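Long-range contacts in fructose-1,6-bisphosphatase (Pyrococcus furiosus, PDB 1XI6), which catalyses the magnesium-dependent hydrolysis of D-fructose 1,6-bisphosphate to D-fructose 6-phosphate and phosphate, with weak activity on inositol-1-phosphate and related phosphate esters: residues A122-P127 and T215-E220; A108-V113 and I211-I216. One frame throughout, in Å; residues are numbered along the deposited sequence.

Interaction 1: A122-P127 and T215-E220; sequences AIIYEP and TIIAKE
Helix segment 215-219 lies across strand segment 122-126 at nearly a right angle, 99° between their directions, with the axes 8.1 Å apart at closest approach and the CA atoms of Ala122 and Ile216 the nearest pair. Two isoleucines from one turn of the helix, Ile216 and Ile217, meet Ala122 and Ile124, alternate residues on one face of the strand. The methyl of Ala122 packs against the branch point of Ile216, with CB of Ala122 3.8 Å from both CB and CG2 of Ile216. Ile217 reaches further along the strand. Its CG1 stands anti to its own carbonyl carbon (chi1 -68°) and carries CD1 over the peptide between Ile123 and Ile124, where Ile217 CD1 lies 3.7 Å from Ile124 N. Ile217 CD1 is also 3.7 Å from Ile124 CD1, at the tip of the Ile124 side chain, as the two branches cross obliquely. Phe133 of the neighbouring strand 131-136 touches both Ile124 and Ile217 and extends the apolar layer, while Ile123 turns to the other face and packs on Ala18 of helix 11-28. The larger sheet is thus held between helices 11-28 and 208-219, as in the alpha-beta-alpha-beta-alpha sandwich of the inositol monophosphatase superfamily.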
# COMPACT_ATOMS: atom_id res chain seq x y z
N ALA A 122 -0.65 -10.21 -1.64
CA ALA A 122 -0.76 -8.86 -1.12
C ALA A 122 -2.22 -8.45 -1.15
O ALA A 122 -2.95 -8.81 -2.07
CB ALA A 122 0.10 -7.90 -1.93
N ILE A 123 -2.65 -7.72 -0.13
CA ILE A 123 -4.00 -7.17 -0.07
C ILE A 123 -4.02 -5.70 0.31
O ILE A 123 -3.17 -5.22 1.07
CB ILE A 123 -4.93 -7.95 0.88
CG1 ILE A 123 -4.43 -7.84 2.33
CG2 ILE A 123 -5.06 -9.41 0.44
CD1 ILE A 123 -5.50 -7.47 3.32
N ILE A 124 -4.99 -4.97 -0.23
CA ILE A 124 -5.33 -3.65 0.25
C ILE A 124 -6.83 -3.65 0.45
O ILE A 124 -7.59 -3.94 -0.48
CB ILE A 124 -4.88 -2.54 -0.71
CG1 ILE A 124 -3.36 -2.43 -0.67
CG2 ILE A 124 -5.50 -1.20 -0.33
CD1 ILE A 124 -2.74 -1.71 -1.82
N TYR A 125 -7.26 -3.36 1.67
CA TYR A 125 -8.67 -3.16 1.94
C TYR A 125 -8.98 -1.68 2.16
O TYR A 125 -8.33 -1.03 2.98
CB TYR A 125 -9.18 -4.02 3.10
CG TYR A 125 -10.66 -3.85 3.35
CD1 TYR A 125 -11.13 -3.16 4.47
CD2 TYR A 125 -11.61 -4.35 2.45
CE1 TYR A 125 -12.50 -2.99 4.69
CE2 TYR A 125 -12.99 -4.18 2.66
CZ TYR A 125 -13.42 -3.50 3.78
OH TYR A 125 -14.77 -3.34 4.00
N GLU A 126 -9.96 -1.18 1.43
CA GLU A 126 -10.39 0.21 1.52
C GLU A 126 -11.74 0.30 2.22
O GLU A 126 -12.77 0.15 1.57
CB GLU A 126 -10.47 0.85 0.14
CG GLU A 126 -10.47 2.34 0.19
CD GLU A 126 -10.96 3.00 -1.08
OE1 GLU A 126 -11.11 2.33 -2.12
OE2 GLU A 126 -11.19 4.22 -1.02
N PRO A 127 -11.75 0.54 3.55
CA PRO A 127 -12.99 0.47 4.32
C PRO A 127 -14.15 1.34 3.83
O PRO A 127 -15.28 0.87 3.84
CB PRO A 127 -12.54 0.86 5.74
CG PRO A 127 -11.11 0.52 5.77
CD PRO A 127 -10.60 0.86 4.42
N THR A 215 2.68 -2.00 -4.64
CA THR A 215 3.55 -2.37 -5.77
C THR A 215 3.14 -3.71 -6.35
O THR A 215 2.96 -3.85 -7.56
CB THR A 215 5.04 -2.47 -5.36
OG1 THR A 215 5.48 -1.22 -4.83
N ILE A 216 2.98 -4.70 -5.47
CA ILE A 216 2.62 -6.04 -5.89
C ILE A 216 1.31 -6.02 -6.67
O ILE A 216 1.25 -6.55 -7.78
CB ILE A 216 2.57 -7.02 -4.69
CG1 ILE A 216 3.95 -7.09 -4.03
CG2 ILE A 216 2.10 -8.40 -5.13
CD1 ILE A 216 3.93 -7.60 -2.60
N ILE A 217 0.29 -5.37 -6.10
CA ILE A 217 -1.04 -5.29 -6.73
C ILE A 217 -0.98 -4.55 -8.08
O ILE A 217 -1.54 -5.03 -9.06
CB ILE A 217 -2.11 -4.70 -5.75
CG1 ILE A 217 -2.37 -5.70 -4.60
CG2 ILE A 217 -3.41 -4.38 -6.47
CD1 ILE A 217 -2.98 -5.12 -3.33
N ALA A 218 -0.28 -3.43 -8.12
CA ALA A 218 -0.14 -2.64 -9.34
C ALA A 218 0.65 -3.38 -10.42
O ALA A 218 0.24 -3.40 -11.59
CB ALA A 218 0.48 -1.29 -9.05
N LYS A 219 1.78 -4.00 -10.03
CA LYS A 219 2.60 -4.75 -10.99
C LYS A 219 1.77 -5.87 -11.61
O LYS A 219 1.77 -6.02 -12.83
CB LYS A 219 3.89 -5.30 -10.34
N GLU A 220 1.05 -6.60 -10.77
CA GLU A 220 0.18 -7.71 -11.20
C GLU A 220 -0.99 -7.28 -12.08
O GLU A 220 -1.72 -8.12 -12.60
CB GLU A 220 -0.38 -8.45 -9.98
CG GLU A 220 0.64 -9.28 -9.21
CD GLU A 220 1.08 -10.53 -9.95
OE1 GLU A 220 2.30 -10.79 -9.99
OE2 GLU A 220 0.22 -11.26 -10.49

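Interaction 2: A108-V113 and I211-I216; sequences ALSLAV and IAAGTI
Helix 208-219 belongs to the inner helix layer between the two sheets of the sandwich, and here it leans on strand 108-115 of the larger sheet, beside the probable magnesium site. Segment 211-216 crosses segment 108-113 at 73°, and the axes come within 7.1 Å. Small side chains allow so near an approach: Ser110 and Ala112 on the strand face Ala212 and Ala213 on the helix, and the CA atoms of Ala112 and Ala213 are only 4.9 Å apart. CB of Ala213 settles over the strand backbone, 3.8 Å from Leu111 O and 3.9 Å from Ser110 CB. Ala112 answers with a methyl directed at the helix. Ala112 CB is 3.9 Å from the backbone N of Ala213 and 4.1 Å from CB of Ala212, and the CD1 methyl of Ile216 also packs against it. Ser110 uses its CB for this packing, and its side chain also touches Asp92, a magnesium ligand by similarity. On the other face of the strand, Leu111 packs on Ile21 of helix 11-28. Ile211 points away from the strand and touches Leu243 and Val245 of the second sheet. Within the helix, which is kinked at residues 213 and 214, Ile211 O is gripped twice by Thr215, through its backbone N and its hydroxyl. Thr215 OG1 donates to Ile211 O over 2.7 Å, approaching from above the carbonyl plane, 47° out of it, at a C=O...OG1 angle of 133°.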
# COMPACT_ATOMS: atom_id res chain seq x y z
N ALA A 108 -6.37 2.95 4.12
CA ALA A 108 -6.39 1.52 3.87
C ALA A 108 -5.57 0.75 4.90
O ALA A 108 -4.70 1.31 5.56
CB ALA A 108 -5.87 1.24 2.46
N LEU A 109 -5.89 -0.54 5.05
CA LEU A 109 -5.05 -1.51 5.73
C LEU A 109 -4.37 -2.31 4.62
O LEU A 109 -4.98 -2.57 3.59
CB LEU A 109 -5.92 -2.44 6.59
N SER A 110 -3.11 -2.69 4.81
CA SER A 110 -2.42 -3.53 3.81
C SER A 110 -1.53 -4.64 4.40
O SER A 110 -0.97 -4.49 5.48
CB SER A 110 -1.65 -2.68 2.79
OG SER A 110 -0.51 -2.09 3.37
N LEU A 111 -1.43 -5.74 3.66
CA LEU A 111 -0.57 -6.86 4.02
C LEU A 111 0.12 -7.36 2.78
O LEU A 111 -0.52 -7.61 1.78
CB LEU A 111 -1.38 -8.02 4.61
CG LEU A 111 -2.21 -7.81 5.88
CD1 LEU A 111 -3.04 -9.03 6.13
CD2 LEU A 111 -1.32 -7.52 7.09
N ALA A 112 1.44 -7.51 2.86
CA ALA A 112 2.22 -8.17 1.81
C ALA A 112 2.93 -9.39 2.38
O ALA A 112 3.65 -9.29 3.37
CB ALA A 112 3.21 -7.19 1.18
N VAL A 113 2.70 -10.55 1.76
CA VAL A 113 3.18 -11.84 2.27
C VAL A 113 4.23 -12.44 1.34
O VAL A 113 3.96 -12.72 0.16
CB VAL A 113 2.01 -12.85 2.44
CG1 VAL A 113 2.52 -14.25 2.78
CG2 VAL A 113 1.04 -12.37 3.50
N ILE A 211 4.72 0.98 0.55
CA ILE A 211 4.51 0.76 -0.89
C ILE A 211 4.52 -0.71 -1.33
O ILE A 211 4.16 -1.01 -2.47
CB ILE A 211 5.50 1.60 -1.72
CG1 ILE A 211 6.94 1.12 -1.49
CG2 ILE A 211 5.35 3.09 -1.37
CD1 ILE A 211 7.82 1.31 -2.70
N ALA A 212 4.92 -1.61 -0.44
CA ALA A 212 5.06 -3.03 -0.75
C ALA A 212 3.80 -3.65 -1.39
O ALA A 212 3.84 -4.04 -2.56
CB ALA A 212 5.48 -3.80 0.49
N ALA A 213 2.71 -3.73 -0.63
CA ALA A 213 1.47 -4.34 -1.11
C ALA A 213 0.93 -3.66 -2.38
O ALA A 213 0.50 -4.32 -3.31
CB ALA A 213 0.42 -4.35 -0.02
N GLY A 214 0.99 -2.33 -2.40
CA GLY A 214 0.56 -1.53 -3.54
C GLY A 214 1.38 -1.74 -4.80
O GLY A 214 0.83 -1.64 -5.90
N THR A 215 2.68 -2.00 -4.64
CA THR A 215 3.55 -2.37 -5.77
C THR A 215 3.14 -3.71 -6.35
O THR A 215 2.96 -3.85 -7.56
CB THR A 215 5.04 -2.47 -5.36
OG1 THR A 215 5.48 -1.22 -4.83
N ILE A 216 2.98 -4.70 -5.47
CA ILE A 216 2.62 -6.04 -5.89
C ILE A 216 1.31 -6.02 -6.67
O ILE A 216 1.25 -6.55 -7.78
CB ILE A 216 2.57 -7.02 -4.69
CG1 ILE A 216 3.95 -7.09 -4.03
CG2 ILE A 216 2.10 -8.40 -5.13
CD1 ILE A 216 3.93 -7.60 -2.60

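Interactions 1 and 2 are successive footprints of helix 208-219 on two neighbouring antiparallel strands, with centres about 5 Å apart. Ala212, Ala213 and Ile216 rest on strand 108-115, and Ile216 and Ile217 on strand 118-126; Ile216 bridges the two, touching Ala112 as well as Ala122. The strands are joined by probable backbone hydrogen bonds, Ile123 N to Leu111 O at 2.9 Å and Tyr125 N to Leu109 O at 3.1 Å. Interaction 2 lies nearer the probable metal site: the side chain of Ser110 is about 3 Å from that of Asp92, against about 8 Å for Ile124. Asp210, another magnesium ligand by similarity, immediately precedes segment 211-216 on the shared helix.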